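Long-range contact in 3-HSA hydroxylase, oxygenase (Rhodococcus sp., PDB 2RFQ), which hydroxylates the secosteroid 3-HSA at the ortho position, using reduced flavin and dioxygen, during bacterial cholesterol breakdown: residues W182-T190 against W359-V367. Residues are numbered along the deposited sequence; the frame is centred on the assembly and turned at random.
Sequences WNVVGLRGT and WRDAHAGRV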
loop_
_atom_site.group_PDB
_atom_site.type_symbol
_atom_site.label_atom_id
_atom_site.label_comp_id
_atom_site.label_asym_id
_atom_site.label_seq_id
_atom_site.Cartn_x
_atom_site.Cartn_y
_atom_site.Cartn_z
ATOM N N TRP A 182 9.905 -18.466 27.589
ATOM C CA TRP A 182 9.209 -18.192 26.314
ATOM C C TRP A 182 7.733 -17.848 26.532
ATOM O O TRP A 182 6.911 -18.716 26.823
ATOM C CB TRP A 182 9.379 -19.402 25.405
ATOM C CG TRP A 182 8.961 -19.200 23.998
ATOM C CD1 TRP A 182 8.037 -19.930 23.310
ATOM C CD2 TRP A 182 9.494 -18.239 23.080
ATOM N NE1 TRP A 182 7.946 -19.481 22.011
ATOM C CE2 TRP A 182 8.831 -18.441 21.841
ATOM C CE3 TRP A 182 10.464 -17.222 23.182
ATOM C CZ2 TRP A 182 9.103 -17.670 20.715
ATOM C CZ3 TRP A 182 10.732 -16.445 22.053
ATOM C CH2 TRP A 182 10.063 -16.690 20.834
ATOM N N ASN A 183 7.399 -16.563 26.389
ATOM C CA ASN A 183 6.090 -16.053 26.765
ATOM C C ASN A 183 5.659 -14.952 25.791
ATOM O O ASN A 183 5.712 -13.749 26.106
ATOM C CB ASN A 183 6.190 -15.503 28.194
ATOM C CG ASN A 183 4.858 -15.127 28.760
ATOM O OD1 ASN A 183 3.823 -15.606 28.313
ATOM N ND2 ASN A 183 4.872 -14.240 29.759
ATOM N N VAL A 184 5.247 -15.392 24.599
ATOM C CA VAL A 184 5.079 -14.476 23.457
ATOM C C VAL A 184 3.743 -14.641 22.734
ATOM O O VAL A 184 3.024 -15.630 22.930
ATOM C CB VAL A 184 6.223 -14.664 22.443
ATOM C CG1 VAL A 184 7.545 -14.183 23.050
ATOM C CG2 VAL A 184 6.318 -16.116 22.055
ATOM N N VAL A 185 3.426 -13.677 21.871
ATOM C CA VAL A 185 2.098 -13.632 21.229
ATOM C C VAL A 185 1.958 -14.608 20.031
ATOM O O VAL A 185 0.855 -14.973 19.622
ATOM C CB VAL A 185 1.778 -12.179 20.772
ATOM C CG1 VAL A 185 2.723 -11.758 19.622
ATOM C CG2 VAL A 185 0.280 -11.990 20.373
ATOM N N GLY A 186 3.085 -15.014 19.475
ATOM C CA GLY A 186 3.090 -16.000 18.367
ATOM C C GLY A 186 4.335 -16.863 18.393
ATOM O O GLY A 186 5.301 -16.582 19.121
ATOM N N LEU A 187 4.332 -17.905 17.556
ATOM C CA LEU A 187 5.385 -18.943 17.598
ATOM C C LEU A 187 5.547 -19.482 19.028
ATOM O O LEU A 187 6.637 -19.883 19.449
ATOM C CB LEU A 187 6.739 -18.428 17.042
ATOM C CG LEU A 187 6.760 -18.245 15.511
ATOM C CD1 LEU A 187 8.143 -17.632 15.115
ATOM C CD2 LEU A 187 6.495 -19.599 14.801
ATOM N N ARG A 188 4.436 -19.534 19.755
ATOM C CA ARG A 188 4.447 -20.021 21.148
ATOM C C ARG A 188 5.001 -21.450 21.231
ATOM O O ARG A 188 5.777 -21.790 22.139
ATOM C CB ARG A 188 3.036 -19.972 21.730
ATOM C CG ARG A 188 2.587 -18.555 21.925
ATOM C CD ARG A 188 1.115 -18.481 22.359
ATOM N NE ARG A 188 0.790 -17.134 22.797
ATOM C CZ ARG A 188 -0.447 -16.658 22.926
ATOM N NH1 ARG A 188 -1.508 -17.410 22.596
ATOM N NH2 ARG A 188 -0.619 -15.418 23.384
ATOM N N GLY A 189 4.642 -22.277 20.254
ATOM C CA GLY A 189 5.075 -23.680 20.246
ATOM C C GLY A 189 6.568 -23.903 20.066
ATOM O O GLY A 189 7.050 -25.011 20.289
ATOM N N THR A 190 7.310 -22.863 19.644
ATOM C CA THR A 190 8.715 -23.075 19.317
ATOM C C THR A 190 9.594 -23.327 20.546
ATOM O O THR A 190 10.691 -23.865 20.399
ATOM C CB THR A 190 9.315 -21.918 18.461
ATOM O OG1 THR A 190 9.280 -20.699 19.218
ATOM C CG2 THR A 190 8.501 -21.770 17.159
ATOM N N TRP A 359 -1.457 -16.237 11.501
ATOM C CA TRP A 359 -1.321 -14.768 11.548
ATOM C C TRP A 359 -0.370 -14.359 12.670
ATOM O O TRP A 359 0.617 -13.670 12.423
ATOM C CB TRP A 359 -2.734 -14.143 11.698
ATOM C CG TRP A 359 -2.788 -12.651 11.805
ATOM C CD1 TRP A 359 -2.440 -11.719 10.848
ATOM C CD2 TRP A 359 -3.211 -11.919 12.950
ATOM N NE1 TRP A 359 -2.636 -10.436 11.343
ATOM C CE2 TRP A 359 -3.107 -10.532 12.628
ATOM C CE3 TRP A 359 -3.672 -12.294 14.219
ATOM C CZ2 TRP A 359 -3.483 -9.520 13.537
ATOM C CZ3 TRP A 359 -4.036 -11.281 15.131
ATOM C CH2 TRP A 359 -3.918 -9.929 14.790
ATOM N N ARG A 360 -0.635 -14.817 13.896
ATOM C CA ARG A 360 0.255 -14.475 15.015
ATOM C C ARG A 360 1.644 -15.037 14.823
ATOM O O ARG A 360 2.658 -14.365 15.099
ATOM C CB ARG A 360 -0.332 -14.982 16.322
ATOM C CG ARG A 360 -1.566 -14.149 16.745
ATOM C CD ARG A 360 -2.139 -14.656 18.075
ATOM N NE ARG A 360 -2.743 -15.989 17.955
ATOM C CZ ARG A 360 -2.181 -17.132 18.352
ATOM N NH1 ARG A 360 -0.963 -17.153 18.903
ATOM N NH2 ARG A 360 -2.832 -18.273 18.186
ATOM N N ASP A 361 1.693 -16.274 14.330
ATOM C CA ASP A 361 2.984 -16.947 14.103
ATOM C C ASP A 361 3.886 -16.201 13.100
ATOM O O ASP A 361 5.098 -16.055 13.334
ATOM C CB ASP A 361 2.741 -18.380 13.632
ATOM C CG ASP A 361 2.299 -19.316 14.758
ATOM O OD1 ASP A 361 2.271 -18.927 15.946
ATOM O OD2 ASP A 361 1.928 -20.477 14.443
ATOM N N ALA A 362 3.293 -15.767 11.984
ATOM C CA ALA A 362 4.059 -15.048 10.934
ATOM C C ALA A 362 4.546 -13.719 11.478
ATOM O O ALA A 362 5.697 -13.327 11.257
ATOM C CB ALA A 362 3.208 -14.859 9.664
ATOM N N HIS A 363 3.690 -13.030 12.240
ATOM C CA HIS A 363 4.111 -11.744 12.794
ATOM C C HIS A 363 5.202 -11.901 13.843
ATOM O O HIS A 363 6.064 -11.019 14.019
ATOM C CB HIS A 363 2.903 -10.967 13.319
ATOM C CG HIS A 363 2.128 -10.308 12.236
ATOM N ND1 HIS A 363 2.468 -9.066 11.728
ATOM C CD2 HIS A 363 1.071 -10.742 11.508
ATOM C CE1 HIS A 363 1.628 -8.752 10.753
ATOM N NE2 HIS A 363 0.778 -9.754 10.594
ATOM N N ALA A 364 5.235 -13.067 14.490
ATOM C CA ALA A 364 6.291 -13.318 15.449
ATOM C C ALA A 364 7.586 -13.622 14.712
ATOM O O ALA A 364 8.650 -13.104 15.082
ATOM C CB ALA A 364 5.924 -14.452 16.397
ATOM N N GLY A 365 7.505 -14.446 13.665
ATOM C CA GLY A 365 8.705 -14.812 12.881
ATOM C C GLY A 365 9.339 -13.562 12.265
ATOM O O GLY A 365 10.555 -13.480 12.081
ATOM N N ARG A 366 8.492 -12.581 11.953
ATOM C CA ARG A 366 8.909 -11.334 11.317
ATOM C C ARG A 366 9.994 -10.598 12.107
ATOM O O ARG A 366 10.783 -9.856 11.519
ATOM C CB ARG A 366 7.679 -10.444 11.127
ATOM C CG ARG A 366 7.993 -8.990 10.691
ATOM C CD ARG A 366 8.633 -8.894 9.292
ATOM N NE ARG A 366 8.795 -7.479 8.984
ATOM C CZ ARG A 366 9.775 -6.712 9.448
ATOM N NH1 ARG A 366 9.764 -5.408 9.144
ATOM N NH2 ARG A 366 10.751 -7.217 10.211
ATOM N N VAL A 367 10.045 -10.802 13.435
ATOM C CA VAL A 367 10.955 -10.006 14.289
ATOM C C VAL A 367 12.423 -10.418 14.182
ATOM O O VAL A 367 13.319 -9.703 14.661
ATOM C CB VAL A 367 10.529 -9.985 15.767
ATOM C CG1 VAL A 367 9.023 -9.636 15.897
ATOM C CG2 VAL A 367 10.909 -11.304 16.451
HETATM O O HOH W 1 1.778 -19.301 18.604
#
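Val185 hands its carbonyl O to Arg360, whose NH1 reaches it at 2.9 Å with an N-H...O angle of 163°; the oxygen lies at the edge of the guanidinium, almost exactly in its plane. The Arg360 chain bends at chi3 (-68°), curling round this carbonyl so that CD also lies 3.4 Å from Val185 O. The same NH1 forms a salt bridge with Glu31, and NE is bonded to Gln356. A leucine in place of Arg360 would probably leave the Val185 carbonyl and the Glu31 carboxylate without this shared donor. Gly186 brings the backbones closest, its CA 4.4 Å from Asp361 CA. The carbonyl group of Gly186 rests on Ala364 CB, and a side chain built on Gly186 would run into Arg360 O. Leu187 gives its backbone N to Asp361 OD1 (2.8 Å), coming in from above the carboxylate plane. The Leu187 side chain slants over the helix: Leu187 CG sits 4.0 Å from Ala364 CB, and Leu187 CD1 reaches Gly365 N at 3.6 Å. Trp84 and Met248 also touch this leucine. Within the loop, the Leu187 carbonyl accepts from Trp182 NE1 and from both N and OG1 of Thr190, which hold the turn closed. Arg188 N is linked to Asp361 OD1 through a water that donates to the carboxylate. Its extended side chain returns to its own loop, NE bonding Val184 O, while Arg360 NH1 lies over one face of its guanidinium, 3.7 Å from Arg188 NH1, with the two planes 34° apart, a like-charge approach that Glu31 probably eases. The loop joining strands 177-179 and 193-198 of the beta domain is thus clipped to helix 354-365 of the C-terminal helical domain, beside the predicted FMN-binding Trp84, in a subunit of the acyl-CoA dehydrogenase fold.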